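Local coordinates for protein esterase (uncultured bacterium pCosCE1, PDB 7ATL) that hydrolyses carboxylic esters as a family VIII carboxylesterase and also works as a promiscuous acyltransferase, at residues T98-L101 / V105-P108; T280-K285 / Q352-V357; G335-G340 / H345-D350. One frame throughout, in Å; residues are numbered along the deposited sequence.

Contact 1. Residues T98-L101 / V105-P108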
loop_
_atom_site.group_PDB
_atom_site.type_symbol
_atom_site.label_atom_id
_atom_site.label_comp_id
_atom_site.label_asym_id
_atom_site.label_seq_id
_atom_site.Cartn_x
_atom_site.Cartn_y
_atom_site.Cartn_z
ATOM N N THR A 98 -11.735 -12.458 18.045
ATOM C CA THR A 98 -13.051 -13.089 17.797
ATOM C C THR A 98 -14.147 -12.032 17.803
ATOM O O THR A 98 -15.128 -12.172 18.524
ATOM C CB THR A 98 -13.292 -14.213 18.811
ATOM O OG1 THR A 98 -13.092 -13.705 20.124
ATOM C CG2 THR A 98 -12.352 -15.377 18.613
ATOM N N PRO A 99 -14.035 -10.973 16.967
ATOM C CA PRO A 99 -15.042 -9.910 16.930
ATOM C C PRO A 99 -16.430 -10.403 16.504
ATOM O O PRO A 99 -16.539 -11.424 15.832
ATOM C CB PRO A 99 -14.503 -8.926 15.889
ATOM C CG PRO A 99 -13.609 -9.785 15.036
ATOM C CD PRO A 99 -12.942 -10.723 16.020
ATOM N N ALA A 100 -17.448 -9.622 16.880
ATOM C CA ALA A 100 -18.878 -9.925 16.678
ATOM C C ALA A 100 -19.478 -8.928 15.699
ATOM O O ALA A 100 -18.994 -7.816 15.647
ATOM C CB ALA A 100 -19.570 -9.841 18.006
ATOM N N LEU A 101 -20.545 -9.303 15.002
ATOM C CA LEU A 101 -21.450 -8.330 14.327
ATOM C C LEU A 101 -22.298 -7.634 15.406
ATOM O O LEU A 101 -22.206 -8.015 16.594
ATOM C CB LEU A 101 -22.302 -9.076 13.296
ATOM C CG LEU A 101 -21.510 -9.848 12.232
ATOM C CD1 LEU A 101 -22.204 -11.143 11.846
ATOM C CD2 LEU A 101 -21.271 -8.985 11.000
ATOM N N VAL A 105 -23.384 -12.279 16.910
ATOM C CA VAL A 105 -22.785 -13.455 16.226
ATOM C C VAL A 105 -21.292 -13.185 16.031
ATOM O O VAL A 105 -20.959 -12.053 15.609
ATOM C CB VAL A 105 -23.472 -13.719 14.881
ATOM C CG1 VAL A 105 -22.781 -14.860 14.144
ATOM C CG2 VAL A 105 -24.957 -13.985 15.041
ATOM N N ARG A 106 -20.445 -14.189 16.289
ATOM C CA ARG A 106 -18.963 -14.148 16.108
ATOM C C ARG A 106 -18.592 -15.042 14.936
ATOM O O ARG A 106 -18.250 -16.213 15.113
ATOM C CB ARG A 106 -18.229 -14.616 17.368
ATOM C CG ARG A 106 -18.474 -13.730 18.582
ATOM C CD ARG A 106 -17.789 -14.186 19.872
ATOM N NE ARG A 106 -18.214 -13.268 20.920
ATOM C CZ ARG A 106 -17.802 -12.002 21.060
ATOM N NH1 ARG A 106 -16.892 -11.470 20.255
ATOM N NH2 ARG A 106 -18.300 -11.261 22.030
ATOM N N PRO A 107 -18.659 -14.524 13.691
ATOM C CA PRO A 107 -18.401 -15.340 12.514
ATOM C C PRO A 107 -16.901 -15.507 12.339
ATOM O O PRO A 107 -16.127 -14.583 12.599
ATOM C CB PRO A 107 -19.011 -14.527 11.369
ATOM C CG PRO A 107 -18.851 -13.104 11.830
ATOM C CD PRO A 107 -18.956 -13.132 13.339
ATOM N N PRO A 108 -16.463 -16.686 11.855
ATOM C CA PRO A 108 -15.047 -16.914 11.571
ATOM C C PRO A 108 -14.614 -16.001 10.416
ATOM O O PRO A 108 -15.421 -15.709 9.526
ATOM C CB PRO A 108 -14.940 -18.409 11.232
ATOM C CG PRO A 108 -16.359 -18.814 10.839
ATOM C CD PRO A 108 -17.309 -17.837 11.514
HETATM O O HOH W 1 -15.050 -13.340 14.730
#
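Arg-106 runs along the backbone of residues 98-101 and grips the carbonyl of Thr-98. Its CB starts 3.9 Å from Pro-99 O. CG stands anti to the carbonyl carbon of Arg-106 itself (chi1 -63°), which carries the chain on toward Thr-98. From CG to NE the chain is extended. CD passes 3.6 Å from Thr-98 O, and NE lies a little farther from the same oxygen. Beyond CZ, NH1 comes back to make the hydrogen bond: NH1 to Thr-98 O is 2.6 Å. The bond is bent, with an N-H...O angle of 143°. The oxygen sits at the guanidinium edge, near its plane, while NH1 is tilted 18° from the carbonyl plane. Ala-100 CB lies over one face of the guanidinium, displaced toward its rim.

The two segments are the limbs of a surface loop between helix 67-80 and helix 111-116, with three residues at the bend and no regular strand pairing. One backbone bond closes the turn, from Leu-101 N to Val-105 O at 2.8 Å. Ala-100 CA adds a CA-H...O contact of 3.2 Å to Val-105 O. Asp-103 OD1, inside the bend, hydrogen-bonds to Val-105 N. Beside this bond Leu-101 CD1 meets Pro-107 CG at 3.9 Å and also touches the side chain of Val-105. Farther along, one water bridges the limbs: water 1 donates to Pro-99 O and to Pro-107 O, each at 2.7 Å. The rings of Pro-99 and Pro-107 rest on Leu-161.

Contact 2. Residues T280-K285 / Q352-V357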
loop_
_atom_site.group_PDB
_atom_site.type_symbol
_atom_site.label_atom_id
_atom_site.label_comp_id
_atom_site.label_asym_id
_atom_site.label_seq_id
_atom_site.Cartn_x
_atom_site.Cartn_y
_atom_site.Cartn_z
ATOM N N THR A 280 8.061 -9.163 -9.086
ATOM C CA THR A 280 7.817 -10.463 -8.404
ATOM C C THR A 280 6.326 -10.839 -8.450
ATOM O O THR A 280 6.004 -11.997 -8.769
ATOM C CB THR A 280 8.326 -10.403 -6.964
ATOM O OG1 THR A 280 9.705 -10.035 -7.011
ATOM C CG2 THR A 280 8.165 -11.722 -6.242
ATOM N N LEU A 281 5.446 -9.893 -8.151
ATOM C CA LEU A 281 3.984 -10.099 -8.201
ATOM C C LEU A 281 3.556 -10.342 -9.646
ATOM O O LEU A 281 2.604 -11.091 -9.832
ATOM C CB LEU A 281 3.276 -8.874 -7.601
ATOM C CG LEU A 281 3.494 -8.643 -6.101
ATOM C CD1 LEU A 281 2.473 -7.662 -5.564
ATOM C CD2 LEU A 281 3.434 -9.941 -5.292
ATOM N N ARG A 282 4.209 -9.731 -10.627
ATOM C CA ARG A 282 3.767 -9.826 -12.043
ATOM C C ARG A 282 4.023 -11.235 -12.619
ATOM O O ARG A 282 3.183 -11.679 -13.420
ATOM C CB ARG A 282 4.466 -8.769 -12.906
ATOM C CG ARG A 282 4.076 -8.833 -14.374
ATOM C CD ARG A 282 4.671 -7.706 -15.200
ATOM N NE ARG A 282 6.098 -7.909 -15.405
ATOM C CZ ARG A 282 6.648 -8.727 -16.295
ATOM N NH1 ARG A 282 5.898 -9.461 -17.112
ATOM N NH2 ARG A 282 7.968 -8.808 -16.340
ATOM N N THR A 283 5.142 -11.900 -12.287
ATOM C CA THR A 283 5.632 -13.125 -12.989
ATOM C C THR A 283 5.977 -14.276 -12.027
ATOM O O THR A 283 6.113 -15.404 -12.509
ATOM C CB THR A 283 6.891 -12.821 -13.818
ATOM O OG1 THR A 283 7.940 -12.573 -12.880
ATOM C CG2 THR A 283 6.745 -11.649 -14.766
ATOM N N GLY A 284 6.142 -14.014 -10.732
ATOM C CA GLY A 284 6.869 -14.908 -9.809
ATOM C C GLY A 284 8.368 -14.768 -9.985
ATOM O O GLY A 284 8.771 -13.972 -10.844
ATOM N N LYS A 285 9.158 -15.462 -9.163
ATOM C CA LYS A 285 10.614 -15.703 -9.387
ATOM C C LYS A 285 10.954 -17.112 -8.898
ATOM O O LYS A 285 10.347 -17.543 -7.905
ATOM C CB LYS A 285 11.535 -14.730 -8.641
ATOM C CG LYS A 285 11.138 -13.262 -8.681
ATOM C CD LYS A 285 12.240 -12.256 -9.032
ATOM C CE LYS A 285 11.836 -11.376 -10.206
ATOM N NZ LYS A 285 11.837 -9.939 -9.850
ATOM N N GLN A 352 -0.399 -8.189 -19.487
ATOM C CA GLN A 352 -0.454 -8.308 -20.969
ATOM C C GLN A 352 0.709 -7.494 -21.582
ATOM O O GLN A 352 1.330 -8.011 -22.541
ATOM C CB GLN A 352 -1.867 -7.974 -21.479
ATOM C CG GLN A 352 -2.843 -9.163 -21.448
ATOM C CD GLN A 352 -4.319 -8.815 -21.341
ATOM O OE1 GLN A 352 -4.813 -7.852 -21.920
ATOM N NE2 GLN A 352 -5.057 -9.622 -20.602
ATOM N N ALA A 353 1.010 -6.302 -21.061
ATOM C CA ALA A 353 2.047 -5.432 -21.661
ATOM C C ALA A 353 3.426 -5.754 -21.073
ATOM O O ALA A 353 4.377 -5.165 -21.534
ATOM C CB ALA A 353 1.671 -3.981 -21.499
ATOM N N ALA A 354 3.498 -6.658 -20.101
ATOM C CA ALA A 354 4.688 -7.024 -19.291
ATOM C C ALA A 354 5.361 -5.803 -18.650
ATOM O O ALA A 354 6.612 -5.812 -18.532
ATOM C CB ALA A 354 5.654 -7.790 -20.153
ATOM N N ILE A 355 4.600 -4.796 -18.220
ATOM C CA ILE A 355 5.202 -3.547 -17.661
ATOM C C ILE A 355 4.848 -3.394 -16.174
ATOM O O ILE A 355 3.762 -3.813 -15.763
ATOM C CB ILE A 355 4.823 -2.285 -18.472
ATOM C CG1 ILE A 355 3.337 -1.967 -18.379
ATOM C CG2 ILE A 355 5.277 -2.358 -19.930
ATOM C CD1 ILE A 355 3.099 -0.500 -18.264
ATOM N N SER A 356 5.776 -2.842 -15.396
ATOM C CA SER A 356 5.584 -2.424 -13.988
ATOM C C SER A 356 5.908 -0.924 -13.899
ATOM O O SER A 356 6.856 -0.436 -14.568
ATOM C CB SER A 356 6.412 -3.249 -13.030
ATOM O OG SER A 356 6.208 -4.649 -13.196
ATOM N N VAL A 357 5.107 -0.201 -13.131
ATOM C CA VAL A 357 5.245 1.263 -12.905
ATOM C C VAL A 357 5.247 1.496 -11.400
ATOM O O VAL A 357 4.382 0.973 -10.731
ATOM C CB VAL A 357 4.111 2.026 -13.604
ATOM C CG1 VAL A 357 4.078 3.504 -13.244
ATOM C CG2 VAL A 357 4.210 1.831 -15.105
#
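Arg-282 lays its guanidinium against Ala-354, and most of this small contact is that meeting, with a smaller share from Ser-356. Arg-282 NH1 comes to 3.5 Å from Ala-354 CB and lies as near to its CA. Ala-354 O stands over the centre of one guanidinium face, 3.7 Å above the plane. The opposite face is covered by Thr-283 CG2, 3.2 Å above the plane. The flat group is therefore sandwiched between Thr-283 at the end of its own helix and Ala-354, just before the strand. CG of Arg-282 is anti to the backbone N (chi1 179°), which sends the chain out toward residues 352-357. A bend at chi3 (73°) then lays the head over Ala-354.

No hydrogen bond crosses between the segments. Ser-356 OG is at the guanidinium edge, but Arg-282 NE and Ser-356 OG are 3.9 Å apart. Glu-279 links them instead: its OE2 takes a salt bridge from Arg-282 NE and a hydrogen bond with Ser-356 OG. This shared carboxylate probably fixes the rotation of the arginine head.

Away from this spot the contact is loose. Gln-352 is exposed and Ala-353 points its CB away from the helix. On the other segment, the chain leaves the helix at Gly-284 with positive phi, out of contact with residues 352-357. Thr-283 OG1 donates to Gly-284 O at 2.6 Å.

Ala-354 and Ile-355 both face Asp-350, which makes a G1 beta bulge where strand 355-361 begins. Here the C-terminal end of helix 271-283 lies over one face of the sheet, beside Tyr-349 of strand 345-350. Ile-355 points the other way, onto helix 372-381.

Contact 3. Residues G335-G340 / H345-D350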
loop_
_atom_site.group_PDB
_atom_site.type_symbol
_atom_site.label_atom_id
_atom_site.label_comp_id
_atom_site.label_asym_id
_atom_site.label_seq_id
_atom_site.Cartn_x
_atom_site.Cartn_y
_atom_site.Cartn_z
ATOM N N GLY A 335 -6.431 -7.610 -16.112
ATOM C CA GLY A 335 -5.458 -8.389 -15.318
ATOM C C GLY A 335 -4.453 -7.511 -14.575
ATOM O O GLY A 335 -3.666 -8.066 -13.783
ATOM N N THR A 336 -4.440 -6.205 -14.870
ATOM C CA THR A 336 -3.592 -5.186 -14.219
ATOM C C THR A 336 -3.857 -5.225 -12.715
ATOM O O THR A 336 -5.030 -5.269 -12.320
ATOM C CB THR A 336 -3.853 -3.794 -14.791
ATOM O OG1 THR A 336 -3.219 -3.753 -16.062
ATOM C CG2 THR A 336 -3.275 -2.687 -13.946
ATOM N N LEU A 337 -2.792 -5.296 -11.929
ATOM C CA LEU A 337 -2.838 -5.214 -10.453
ATOM C C LEU A 337 -2.327 -3.826 -10.088
ATOM O O LEU A 337 -1.257 -3.466 -10.588
ATOM C CB LEU A 337 -1.962 -6.312 -9.845
ATOM C CG LEU A 337 -2.135 -6.519 -8.341
ATOM C CD1 LEU A 337 -3.490 -7.152 -8.046
ATOM C CD2 LEU A 337 -1.004 -7.365 -7.770
ATOM N N GLN A 338 -3.065 -3.081 -9.266
ATOM C CA GLN A 338 -2.718 -1.681 -8.925
ATOM C C GLN A 338 -3.143 -1.372 -7.500
ATOM O O GLN A 338 -4.197 -1.843 -7.082
ATOM C CB GLN A 338 -3.453 -0.718 -9.852
ATOM C CG GLN A 338 -3.289 0.756 -9.491
ATOM C CD GLN A 338 -3.883 1.606 -10.583
ATOM O OE1 GLN A 338 -3.304 1.775 -11.635
ATOM N NE2 GLN A 338 -5.070 2.130 -10.357
ATOM N N TRP A 339 -2.374 -0.537 -6.825
ATOM C CA TRP A 339 -2.810 0.150 -5.585
ATOM C C TRP A 339 -1.896 1.356 -5.367
ATOM O O TRP A 339 -1.092 1.644 -6.285
ATOM C CB TRP A 339 -2.803 -0.846 -4.420
ATOM C CG TRP A 339 -3.808 -0.536 -3.366
ATOM C CD1 TRP A 339 -3.543 -0.276 -2.062
ATOM C CD2 TRP A 339 -5.230 -0.447 -3.525
ATOM N NE1 TRP A 339 -4.699 -0.016 -1.394
ATOM C CE2 TRP A 339 -5.754 -0.099 -2.267
ATOM C CE3 TRP A 339 -6.119 -0.625 -4.593
ATOM C CZ2 TRP A 339 -7.125 0.077 -2.054
ATOM C CZ3 TRP A 339 -7.471 -0.451 -4.386
ATOM C CH2 TRP A 339 -7.965 -0.109 -3.128
ATOM N N GLY A 340 -2.036 2.052 -4.239
ATOM C CA GLY A 340 -1.274 3.282 -3.946
ATOM C C GLY A 340 -0.962 3.438 -2.465
ATOM O O GLY A 340 -0.873 2.394 -1.757
ATOM N N HIS A 345 1.478 7.826 -3.396
ATOM C CA HIS A 345 2.099 6.773 -4.252
ATOM C C HIS A 345 1.049 6.075 -5.120
ATOM O O HIS A 345 -0.153 6.047 -4.720
ATOM C CB HIS A 345 2.893 5.737 -3.452
ATOM C CG HIS A 345 3.719 6.285 -2.333
ATOM N ND1 HIS A 345 4.565 7.363 -2.483
ATOM C CD2 HIS A 345 3.827 5.884 -1.038
ATOM C CE1 HIS A 345 5.175 7.588 -1.330
ATOM N NE2 HIS A 345 4.726 6.701 -0.419
ATOM N N SER A 346 1.496 5.589 -6.284
ATOM C CA SER A 346 0.765 4.632 -7.151
ATOM C C SER A 346 1.746 3.563 -7.641
ATOM O O SER A 346 2.950 3.818 -7.660
ATOM C CB SER A 346 0.032 5.311 -8.285
ATOM O OG SER A 346 0.922 6.015 -9.123
ATOM N N TRP A 347 1.240 2.372 -7.921
ATOM C CA TRP A 347 2.027 1.302 -8.571
ATOM C C TRP A 347 1.060 0.367 -9.300
ATOM O O TRP A 347 -0.118 0.300 -8.924
ATOM C CB TRP A 347 2.906 0.560 -7.555
ATOM C CG TRP A 347 2.112 -0.185 -6.529
ATOM C CD1 TRP A 347 1.781 0.259 -5.286
ATOM C CD2 TRP A 347 1.513 -1.490 -6.673
ATOM N NE1 TRP A 347 1.044 -0.688 -4.638
ATOM C CE2 TRP A 347 0.843 -1.767 -5.463
ATOM C CE3 TRP A 347 1.479 -2.454 -7.686
ATOM C CZ2 TRP A 347 0.138 -2.959 -5.247
ATOM C CZ3 TRP A 347 0.795 -3.634 -7.465
ATOM C CH2 TRP A 347 0.138 -3.885 -6.261
ATOM N N PHE A 348 1.543 -0.286 -10.347
ATOM C CA PHE A 348 0.762 -1.294 -11.098
ATOM C C PHE A 348 1.736 -2.096 -11.945
ATOM O O PHE A 348 2.802 -1.573 -12.303
ATOM C CB PHE A 348 -0.358 -0.652 -11.931
ATOM C CG PHE A 348 0.064 0.260 -13.062
ATOM C CD1 PHE A 348 0.413 -0.253 -14.305
ATOM C CD2 PHE A 348 0.073 1.641 -12.900
ATOM C CE1 PHE A 348 0.771 0.591 -15.348
ATOM C CE2 PHE A 348 0.432 2.480 -13.945
ATOM C CZ PHE A 348 0.784 1.957 -15.164
ATOM N N TYR A 349 1.371 -3.340 -12.210
ATOM C CA TYR A 349 1.904 -4.130 -13.338
ATOM C C TYR A 349 0.715 -4.429 -14.231
ATOM O O TYR A 349 -0.363 -4.669 -13.677
ATOM C CB TYR A 349 2.648 -5.375 -12.857
ATOM C CG TYR A 349 1.792 -6.460 -12.276
ATOM C CD1 TYR A 349 0.931 -7.175 -13.073
ATOM C CD2 TYR A 349 1.917 -6.843 -10.952
ATOM C CE1 TYR A 349 0.178 -8.223 -12.567
ATOM C CE2 TYR A 349 1.185 -7.898 -10.427
ATOM C CZ TYR A 349 0.303 -8.583 -11.240
ATOM O OH TYR A 349 -0.460 -9.603 -10.772
ATOM N N ASP A 350 0.921 -4.323 -15.540
ATOM C CA ASP A 350 0.009 -4.811 -16.599
ATOM C C ASP A 350 0.587 -6.137 -17.117
ATOM O O ASP A 350 1.642 -6.148 -17.770
ATOM C CB ASP A 350 -0.149 -3.691 -17.633
ATOM C CG ASP A 350 -0.987 -4.080 -18.830
ATOM O OD1 ASP A 350 -1.002 -5.288 -19.153
ATOM O OD2 ASP A 350 -1.602 -3.169 -19.432
HETATM O O HOH W 2 -0.229 -0.280 -2.070
#
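Trp-339 O takes the shortest backbone bond of this hairpin, from Trp-347 N at 2.9 Å. The same oxygen also lies over one face of the Trp-347 indole. The return bond, Trp-339 N to Trp-347 O, is 3.2 Å, with the donor tilted 26° from the carbonyl plane. Leu-337 and Tyr-349 form the next hydrogen-bonded pair, with Leu-337 N to Tyr-349 O and Tyr-349 N to Leu-337 O both 3.1 Å. Gln-338 with Phe-348 is a non-hydrogen-bonded pair, whose side chains lie alongside each other on the face of the sheet opposite Leu-337, Trp-339, Trp-347 and Tyr-349.

The Trp-347 ring leans over the partner strand. Its CG sits between the backbone N and the carbonyl carbon (chi1 65°), a torsion that folds the indole back over the partner strand, above Gln-338 and Trp-339. Trp-339 N lies over the ring centre, and Trp-339 CB is 3.7 Å from Trp-347 CZ2. Leu-337 CD2 meets the indole at its edge, in plane. Water 2 accepts from Trp-347 NE1 at 2.9 Å and donates to Gly-340 O. Tyr-349 also offers a face: Leu-337 CB makes a CH-pi contact, 3.8 Å from the ring centroid and 24° off the normal. Tyr-349 OH is hydrogen-bonded to Arg-298 NH1.

Trp-339 turns its ring away; its NE1 hydrogen-bonds to Tyr-171 OH and the ring meets Phe-315 edge-to-face. It touches what is probably the SxxK motif of this family, consistent with a place by the active site.

Strands 337-341 and 345-350 are adjacent and antiparallel, with 320-322 beyond the first and 355-361 beyond the second. From helix 271-283, Val-278 touches both Trp-347 and Tyr-349, and Leu-281 and Arg-282 also reach Tyr-349.

Contact 1 comes first along the chain and stands apart, at the surface. Its centre is about 37 Å from that of contact 2 and about 33 Å from that of contact 3. Contacts 2 and 3 are neighbours, with centres about 10 Å apart, and the hairpin of contact 3 lies in the chain between the two segments of contact 2. They share the antiparallel sheet: strand 345-350 pairs with 355-361, and Val-357 N is 2.8 Å from Phe-348 O. Tyr-349 also meets Leu-281 of helix 271-283. Contacts 2 and 3 therefore belong to the sheet-and-helix part of this beta-lactamase-family enzyme, whereas contact 1 lies within an outlying surface loop.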